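Local coordinates for protein fructose-bisphosphate aldolase (Plasmodium falciparum, PDB 4TR9) that is a fructose-bisphosphate aldolase with a TIM-barrel fold and binds N'-[(E)-(2,4-dichlorophenyl)methylidene]-3,4-dihydroxybenzohydrazide in a pocket, at residues K28-G33 and G233-P238; L169-T174 and T213-S218; C219-L224 and V229-A234. All blocks are in the same frame, centred on the assembly; numbering follows the deposited sequence.

Interaction 1: residues K28-G33 and G233-P238; sequences KLVQAG and GALLKP
At the end of the TIM barrel where its parallel strands begin, Leu29 and Val30 pack against Leu235 at the start of strand 235-236. Leu235 is the hub: its forked tip divides between the two partners. Methyl CD1 lies 3.9 Å from Leu29 CD1 and 4.0 Å from Leu29 CB, so it meets Leu29 at both its root and its end, the two chains running at a slant to each other. The other branch, CD2 of Leu235, touches Val30 CG1 at 3.9 Å, and here the side chains pass in opposite directions. With CG of Leu235 set opposite its own carbonyl carbon (chi1 -70°), the fork reaches across a backbone separation of 8.9 Å between Val30 CA and Leu235 CA. No hydrogen bond crosses this buried, apolar contact. The polar backbone is served elsewhere: Leu29 O accepts from Ser80 OG, and Leu235 pairs with Pro192 and Val194 in the neighbouring strand. Lys237 lines the ligand pocket, its NZ forming a weak hydrogen bond with the bound N'-[(E)-(2,4-dichlorophenyl)methylidene]-3,4-dihydroxybenzohydrazide, whereas the side chain of Leu235 is about 13 Å from that ligand, so the contact stands apart from the pocket. Leu29 also rests on Ile109 and Phe150, so the C-terminal end of helix 16-29 meets the starts of strands 109-113, 150-157 and 235-236.

Interaction 2: residues L169-T174 and T213-S218; sequences LSIHET and TQKVLS
Ile171 reaches from helix 168-187 to Lys215 and Val216 of helix 206-226. Its CB is directed at the partner helix, and the two branches divide the work. The short one, CG2, lies 4.2 Å from Val216 CA, against the backbone itself, consistent with the close approach of the helices here (Ile171 CA to Val216 CA 6.2 Å). The long branch leaves through CG1 and runs fully extended, chi2 179°, so that its terminal CD1 is carried to Lys215. There Ile171 CD1 touches Lys215 CE at 3.9 Å and CD at 4.1 Å, the lysine chain lying across the isoleucine at about a right angle; CD1 also faces Val216 CG2 at 4.3 Å. Lys215 thus contributes its aliphatic part, and a bend at its last torsion (chi4 63°) turns the amine aside. Within helix 168-187, Ser170 O is held twice, by Thr174 N at 3.1 Å and by Thr174 OG1 at 3.0 Å, from opposite faces of its plane. Tyr7 of the third subunit packs on both Ile171 and Lys215, while Leu157 of strand 150-157 touches both Ile171 and Val216, seating these two adjacent outer helices on the barrel wall.

Interaction 3: residues C219-L224 and V229-A234; sequences CVFKAL and VLLEGA
Leu224 O, near the C-terminal end of helix 206-226, accepts the backbone N-H of Val229 at 3.0 Å from O to N. The bond is straight, 168° at the hydrogen, and the donor arrives nearly in line with the C=O bond, at 161°. It spans five residues and fastens the returning chain to the helix. Val229 CB comes 3.5 Å from Leu224 O beside the bond, and the same CB faces Leu224 CD2 at 4.2 Å. Otherwise the contact is apolar and centres on one methyl, Leu231 CD2. This group sits at the edge of the Phe221 ring, near the ring plane, 3.9 Å from CE1 of Phe221 and equally close to CD1. The same CD2 of Leu231 lies 4.4 Å from Leu224 CD1, a looser touch. Phe221 CG stands opposite its carbonyl carbon (chi1 -81°), which carries the ring outward from the helix, bringing its CD1-CE1 edge to Leu231. Val268, Pro269 and Leu272 pack round the phenylalanine too. At the subunit interface, Glu232 forms a salt bridge with Arg266 of the third subunit. The one directional bond across the contact is consistent with setting where the chain turns back, while less directional methyl and ring contacts fill the buried angle behind it.

From the N terminus, segment 28-33 comes first, and its contact with 233-238 closes a loop of about 200 residues that takes in most of the barrel. Interaction 2 lies wholly within that loop, closing a smaller one between helices 168-187 and 206-226 around strand 191-198. Interaction 3 follows in series on helix 206-226 and closes the short turn leading to strand 235-236; it shares Gly233 and Ala234 with interaction 1. Leu236 joins the set, its CD2 meeting Phe221 CE2 at 3.9 Å and Leu217 CD2 at 4.1 Å. Together they tie the end of helix 16-29, strand 235-236 and helices 168-187 and 206-226.

Interaction 1: residues K28-G33 and G233-P238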
loop_
_atom_site.group_PDB
_atom_site.type_symbol
_atom_site.label_atom_id
_atom_site.label_comp_id
_atom_site.label_asym_id
_atom_site.label_seq_id
_atom_site.Cartn_x
_atom_site.Cartn_y
_atom_site.Cartn_z
ATOM N N LYS A 28 -1.636 5.443 32.878
ATOM C CA LYS A 28 -1.857 6.368 33.983
ATOM C C LYS A 28 -2.643 7.598 33.534
ATOM O O LYS A 28 -3.408 8.173 34.309
ATOM C CB LYS A 28 -0.516 6.779 34.594
ATOM C CG LYS A 28 -0.613 7.612 35.861
ATOM C CD LYS A 28 0.700 7.576 36.630
ATOM C CE LYS A 28 1.887 7.860 35.719
ATOM N NZ LYS A 28 3.191 7.701 36.422
ATOM N N LEU A 29 -2.457 7.993 32.278
ATOM C CA LEU A 29 -3.188 9.123 31.714
ATOM C C LEU A 29 -4.665 8.791 31.526
ATOM O O LEU A 29 -5.517 9.679 31.531
ATOM C CB LEU A 29 -2.575 9.550 30.379
ATOM C CG LEU A 29 -1.265 10.335 30.448
ATOM C CD1 LEU A 29 -0.717 10.584 29.051
ATOM C CD2 LEU A 29 -1.472 11.646 31.187
ATOM N N VAL A 30 -4.964 7.507 31.355
ATOM C CA VAL A 30 -6.342 7.059 31.207
ATOM C C VAL A 30 -6.788 6.277 32.439
ATOM O O VAL A 30 -7.589 5.345 32.343
ATOM C CB VAL A 30 -6.526 6.192 29.943
ATOM C CG1 VAL A 30 -6.366 7.042 28.692
ATOM C CG2 VAL A 30 -5.540 5.032 29.937
ATOM N N GLN A 31 -6.263 6.669 33.598
ATOM C CA GLN A 31 -6.619 6.041 34.866
ATOM C C GLN A 31 -8.116 6.190 35.125
ATOM O O GLN A 31 -8.742 7.131 34.637
ATOM C CB GLN A 31 -5.807 6.651 36.013
ATOM C CG GLN A 31 -5.787 5.820 37.290
ATOM C CD GLN A 31 -4.868 6.396 38.353
ATOM O OE1 GLN A 31 -4.372 7.517 38.224
ATOM N NE2 GLN A 31 -4.633 5.628 39.411
ATOM N N ALA A 32 -8.677 5.257 35.891
ATOM C CA ALA A 32 -10.118 5.186 36.122
ATOM C C ALA A 32 -10.711 6.501 36.621
ATOM O O ALA A 32 -10.355 6.990 37.694
ATOM C CB ALA A 32 -10.432 4.066 37.106
ATOM N N GLY A 33 -11.613 7.069 35.828
ATOM C CA GLY A 33 -12.324 8.275 36.208
ATOM C C GLY A 33 -11.601 9.569 35.889
ATOM O O GLY A 33 -12.144 10.653 36.097
ATOM N N GLY A 233 2.150 2.092 24.476
ATOM C CA GLY A 233 2.665 3.358 24.962
ATOM C C GLY A 233 2.128 4.549 24.195
ATOM O O GLY A 233 2.749 5.610 24.168
ATOM N N ALA A 234 0.969 4.378 23.568
ATOM C CA ALA A 234 0.379 5.448 22.774
ATOM C C ALA A 234 -1.071 5.704 23.166
ATOM O O ALA A 234 -1.683 4.909 23.879
ATOM C CB ALA A 234 0.478 5.118 21.292
ATOM N N LEU A 235 -1.611 6.825 22.698
ATOM C CA LEU A 235 -3.014 7.157 22.915
ATOM C C LEU A 235 -3.639 7.666 21.623
ATOM O O LEU A 235 -2.943 8.178 20.747
ATOM C CB LEU A 235 -3.165 8.202 24.023
ATOM C CG LEU A 235 -2.863 7.755 25.456
ATOM C CD1 LEU A 235 -3.015 8.921 26.422
ATOM C CD2 LEU A 235 -3.761 6.596 25.866
ATOM N N LEU A 236 -4.954 7.521 21.509
ATOM C CA LEU A 236 -5.674 7.978 20.327
ATOM C C LEU A 236 -6.620 9.117 20.678
ATOM O O LEU A 236 -7.387 9.024 21.636
ATOM C CB LEU A 236 -6.452 6.823 19.693
ATOM C CG LEU A 236 -7.257 7.135 18.428
ATOM C CD1 LEU A 236 -6.342 7.582 17.299
ATOM C CD2 LEU A 236 -8.083 5.928 18.008
ATOM N N LYS A 237 -6.563 10.193 19.901
ATOM C CA LYS A 237 -7.461 11.324 20.106
ATOM C C LYS A 237 -8.303 11.580 18.860
ATOM O O LYS A 237 -8.000 12.475 18.071
ATOM C CB LYS A 237 -6.672 12.581 20.484
ATOM C CG LYS A 237 -7.539 13.769 20.880
ATOM C CD LYS A 237 -6.697 14.941 21.354
ATOM C CE LYS A 237 -7.567 16.122 21.752
ATOM N NZ LYS A 237 -6.759 17.254 22.284
ATOM N N PRO A 238 -9.363 10.782 18.672
ATOM C CA PRO A 238 -10.243 10.932 17.516
ATOM C C PRO A 238 -11.474 11.762 17.846
ATOM O O PRO A 238 -11.672 12.148 18.998
ATOM C CB PRO A 238 -10.631 9.491 17.209
ATOM C CG PRO A 238 -10.735 8.875 18.577
ATOM C CD PRO A 238 -9.724 9.593 19.463
#

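Interaction 2: residues L169-T174 and T213-S218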
loop_
_atom_site.group_PDB
_atom_site.type_symbol
_atom_site.label_atom_id
_atom_site.label_comp_id
_atom_site.label_asym_id
_atom_site.label_seq_id
_atom_site.Cartn_x
_atom_site.Cartn_y
_atom_site.Cartn_z
ATOM N N LEU A 169 -4.956 10.733 -0.719
ATOM C CA LEU A 169 -3.751 11.513 -0.472
ATOM C C LEU A 169 -3.835 12.209 0.882
ATOM O O LEU A 169 -2.856 12.263 1.626
ATOM C CB LEU A 169 -3.534 12.538 -1.588
ATOM C CG LEU A 169 -2.333 13.476 -1.444
ATOM C CD1 LEU A 169 -1.053 12.682 -1.232
ATOM C CD2 LEU A 169 -2.210 14.376 -2.663
ATOM N N SER A 170 -5.016 12.731 1.200
ATOM C CA SER A 170 -5.241 13.399 2.476
ATOM C C SER A 170 -5.143 12.420 3.638
ATOM O O SER A 170 -4.538 12.722 4.667
ATOM C CB SER A 170 -6.608 14.083 2.486
ATOM O OG SER A 170 -6.900 14.617 3.766
ATOM N N ILE A 171 -5.743 11.247 3.463
ATOM C CA ILE A 171 -5.778 10.233 4.509
ATOM C C ILE A 171 -4.390 9.667 4.793
ATOM O O ILE A 171 -4.012 9.481 5.951
ATOM C CB ILE A 171 -6.731 9.079 4.133
ATOM C CG1 ILE A 171 -8.163 9.597 3.988
ATOM C CG2 ILE A 171 -6.675 7.969 5.173
ATOM C CD1 ILE A 171 -9.159 8.535 3.587
ATOM N N HIS A 172 -3.626 9.406 3.736
ATOM C CA HIS A 172 -2.327 8.763 3.894
ATOM C C HIS A 172 -1.266 9.724 4.422
ATOM O O HIS A 172 -0.402 9.329 5.203
ATOM C CB HIS A 172 -1.858 8.153 2.573
ATOM C CG HIS A 172 -0.737 7.176 2.734
ATOM N ND1 HIS A 172 -0.841 6.049 3.520
ATOM C CD2 HIS A 172 0.517 7.161 2.220
ATOM C CE1 HIS A 172 0.296 5.379 3.480
ATOM N NE2 HIS A 172 1.137 6.032 2.698
ATOM N N GLU A 173 -1.327 10.981 3.992
ATOM C CA GLU A 173 -0.421 11.997 4.517
ATOM C C GLU A 173 -0.694 12.227 5.999
ATOM O O GLU A 173 0.232 12.399 6.794
ATOM C CB GLU A 173 -0.555 13.307 3.735
ATOM C CG GLU A 173 -0.052 14.547 4.474
ATOM C CD GLU A 173 1.438 14.512 4.781
ATOM O OE1 GLU A 173 2.155 13.653 4.225
ATOM O OE2 GLU A 173 1.896 15.352 5.585
ATOM N N THR A 174 -1.973 12.223 6.362
ATOM C CA THR A 174 -2.376 12.315 7.758
ATOM C C THR A 174 -1.833 11.129 8.545
ATOM O O THR A 174 -1.218 11.298 9.597
ATOM C CB THR A 174 -3.909 12.366 7.902
ATOM O OG1 THR A 174 -4.385 13.659 7.510
ATOM C CG2 THR A 174 -4.325 12.091 9.339
ATOM N N THR A 213 -14.588 7.590 9.343
ATOM C CA THR A 213 -13.745 7.434 10.523
ATOM C C THR A 213 -13.122 6.043 10.568
ATOM O O THR A 213 -11.949 5.888 10.906
ATOM C CB THR A 213 -14.536 7.680 11.821
ATOM O OG1 THR A 213 -15.141 8.979 11.773
ATOM C CG2 THR A 213 -13.619 7.600 13.031
ATOM N N GLN A 214 -13.912 5.035 10.215
ATOM C CA GLN A 214 -13.430 3.661 10.175
ATOM C C GLN A 214 -12.325 3.497 9.134
ATOM O O GLN A 214 -11.348 2.784 9.357
ATOM C CB GLN A 214 -14.584 2.700 9.882
ATOM C CG GLN A 214 -14.169 1.244 9.749
ATOM C CD GLN A 214 -15.351 0.321 9.533
ATOM O OE1 GLN A 214 -16.497 0.686 9.800
ATOM N NE2 GLN A 214 -15.078 -0.884 9.046
ATOM N N LYS A 215 -12.485 4.171 7.998
ATOM C CA LYS A 215 -11.504 4.104 6.921
ATOM C C LYS A 215 -10.211 4.819 7.302
ATOM O O LYS A 215 -9.115 4.327 7.031
ATOM C CB LYS A 215 -12.078 4.707 5.637
ATOM C CG LYS A 215 -11.129 4.667 4.450
ATOM C CD LYS A 215 -11.715 5.400 3.254
ATOM C CE LYS A 215 -10.786 5.337 2.053
ATOM N NZ LYS A 215 -10.580 3.941 1.576
ATOM N N VAL A 216 -10.348 5.982 7.930
ATOM C CA VAL A 216 -9.192 6.768 8.345
ATOM C C VAL A 216 -8.397 6.053 9.434
ATOM O O VAL A 216 -7.176 5.924 9.333
ATOM C CB VAL A 216 -9.611 8.163 8.853
ATOM C CG1 VAL A 216 -8.420 8.890 9.461
ATOM C CG2 VAL A 216 -10.214 8.979 7.721
ATOM N N LEU A 217 -9.093 5.579 10.465
ATOM C CA LEU A 217 -8.446 4.888 11.577
ATOM C C LEU A 217 -7.711 3.631 11.119
ATOM O O LEU A 217 -6.668 3.280 11.670
ATOM C CB LEU A 217 -9.470 4.531 12.656
ATOM C CG LEU A 217 -9.995 5.703 13.492
ATOM C CD1 LEU A 217 -10.894 5.206 14.613
ATOM C CD2 LEU A 217 -8.843 6.530 14.046
ATOM N N SER A 218 -8.256 2.956 10.112
ATOM C CA SER A 218 -7.620 1.768 9.556
ATOM C C SER A 218 -6.272 2.116 8.935
ATOM O O SER A 218 -5.303 1.371 9.069
ATOM C CB SER A 218 -8.526 1.108 8.516
ATOM O OG SER A 218 -7.885 -0.001 7.912
#

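Interaction 3: residues C219-L224 and V229-A234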
loop_
_atom_site.group_PDB
_atom_site.type_symbol
_atom_site.label_atom_id
_atom_site.label_comp_id
_atom_site.label_asym_id
_atom_site.label_seq_id
_atom_site.Cartn_x
_atom_site.Cartn_y
_atom_site.Cartn_z
ATOM N N CYS A 219 -6.220 3.256 8.254
ATOM C CA CYS A 219 -4.995 3.711 7.610
ATOM C C CYS A 219 -4.021 4.298 8.627
ATOM O O CYS A 219 -2.804 4.175 8.477
ATOM C CB CYS A 219 -5.312 4.742 6.527
ATOM S SG CYS A 219 -3.880 5.279 5.567
ATOM N N VAL A 220 -4.562 4.936 9.661
ATOM C CA VAL A 220 -3.739 5.528 10.711
ATOM C C VAL A 220 -2.956 4.453 11.458
ATOM O O VAL A 220 -1.734 4.536 11.576
ATOM C CB VAL A 220 -4.588 6.335 11.714
ATOM C CG1 VAL A 220 -3.789 6.634 12.974
ATOM C CG2 VAL A 220 -5.081 7.624 11.074
ATOM N N PHE A 221 -3.662 3.440 11.950
ATOM C CA PHE A 221 -3.019 2.347 12.671
ATOM C C PHE A 221 -2.110 1.530 11.761
ATOM O O PHE A 221 -1.101 0.987 12.210
ATOM C CB PHE A 221 -4.065 1.442 13.321
ATOM C CG PHE A 221 -4.593 1.970 14.623
ATOM C CD1 PHE A 221 -3.936 1.695 15.810
ATOM C CD2 PHE A 221 -5.738 2.746 14.660
ATOM C CE1 PHE A 221 -4.413 2.183 17.013
ATOM C CE2 PHE A 221 -6.222 3.237 15.858
ATOM C CZ PHE A 221 -5.558 2.955 17.037
ATOM N N LYS A 222 -2.470 1.442 10.485
ATOM C CA LYS A 222 -1.624 0.764 9.511
ATOM C C LYS A 222 -0.273 1.460 9.437
ATOM O O LYS A 222 0.770 0.821 9.548
ATOM C CB LYS A 222 -2.286 0.734 8.133
ATOM C CG LYS A 222 -1.464 0.034 7.061
ATOM C CD LYS A 222 -1.120 -1.389 7.467
ATOM C CE LYS A 222 -0.567 -2.185 6.295
ATOM N NZ LYS A 222 0.661 -1.576 5.714
ATOM N N ALA A 223 -0.304 2.778 9.267
ATOM C CA ALA A 223 0.916 3.572 9.228
ATOM C C ALA A 223 1.655 3.501 10.562
ATOM O O ALA A 223 2.882 3.578 10.607
ATOM C CB ALA A 223 0.600 5.017 8.871
ATOM N N LEU A 224 0.900 3.349 11.647
ATOM C CA LEU A 224 1.491 3.273 12.978
ATOM C C LEU A 224 2.330 2.013 13.161
ATOM O O LEU A 224 3.392 2.052 13.783
ATOM C CB LEU A 224 0.407 3.334 14.057
ATOM C CG LEU A 224 -0.143 4.722 14.394
ATOM C CD1 LEU A 224 -1.153 4.638 15.527
ATOM C CD2 LEU A 224 0.984 5.681 14.750
ATOM N N VAL A 229 5.400 1.762 16.015
ATOM C CA VAL A 229 4.982 2.471 17.215
ATOM C C VAL A 229 4.319 1.527 18.211
ATOM O O VAL A 229 3.379 0.810 17.871
ATOM C CB VAL A 229 4.022 3.624 16.878
ATOM C CG1 VAL A 229 3.194 4.017 18.094
ATOM C CG2 VAL A 229 4.809 4.806 16.367
ATOM N N LEU A 230 4.830 1.529 19.437
ATOM C CA LEU A 230 4.273 0.712 20.505
ATOM C C LEU A 230 2.880 1.207 20.875
ATOM O O LEU A 230 2.727 2.297 21.426
ATOM C CB LEU A 230 5.189 0.735 21.729
ATOM C CG LEU A 230 4.866 -0.254 22.850
ATOM C CD1 LEU A 230 5.125 -1.679 22.389
ATOM C CD2 LEU A 230 5.673 0.066 24.097
ATOM N N LEU A 231 1.868 0.405 20.564
ATOM C CA LEU A 231 0.485 0.782 20.838
ATOM C C LEU A 231 0.220 0.865 22.336
ATOM O O LEU A 231 -0.628 1.638 22.781
ATOM C CB LEU A 231 -0.482 -0.209 20.186
ATOM C CG LEU A 231 -0.500 -0.230 18.656
ATOM C CD1 LEU A 231 -1.507 -1.248 18.141
ATOM C CD2 LEU A 231 -0.806 1.154 18.109
ATOM N N GLU A 232 0.955 0.071 23.111
ATOM C CA GLU A 232 0.810 0.070 24.563
ATOM C C GLU A 232 1.259 1.395 25.172
ATOM O O GLU A 232 0.808 1.777 26.251
ATOM C CB GLU A 232 1.608 -1.082 25.182
ATOM C CG GLU A 232 1.094 -2.473 24.839
ATOM C CD GLU A 232 1.646 -3.003 23.529
ATOM O OE1 GLU A 232 1.884 -2.197 22.604
ATOM O OE2 GLU A 232 1.847 -4.232 23.428
ATOM N N GLY A 233 2.150 2.092 24.476
ATOM C CA GLY A 233 2.665 3.358 24.962
ATOM C C GLY A 233 2.128 4.549 24.195
ATOM O O GLY A 233 2.749 5.610 24.168
ATOM N N ALA A 234 0.969 4.378 23.568
ATOM C CA ALA A 234 0.379 5.448 22.774
ATOM C C ALA A 234 -1.071 5.704 23.166
ATOM O O ALA A 234 -1.683 4.909 23.879
ATOM C CB ALA A 234 0.478 5.118 21.292
#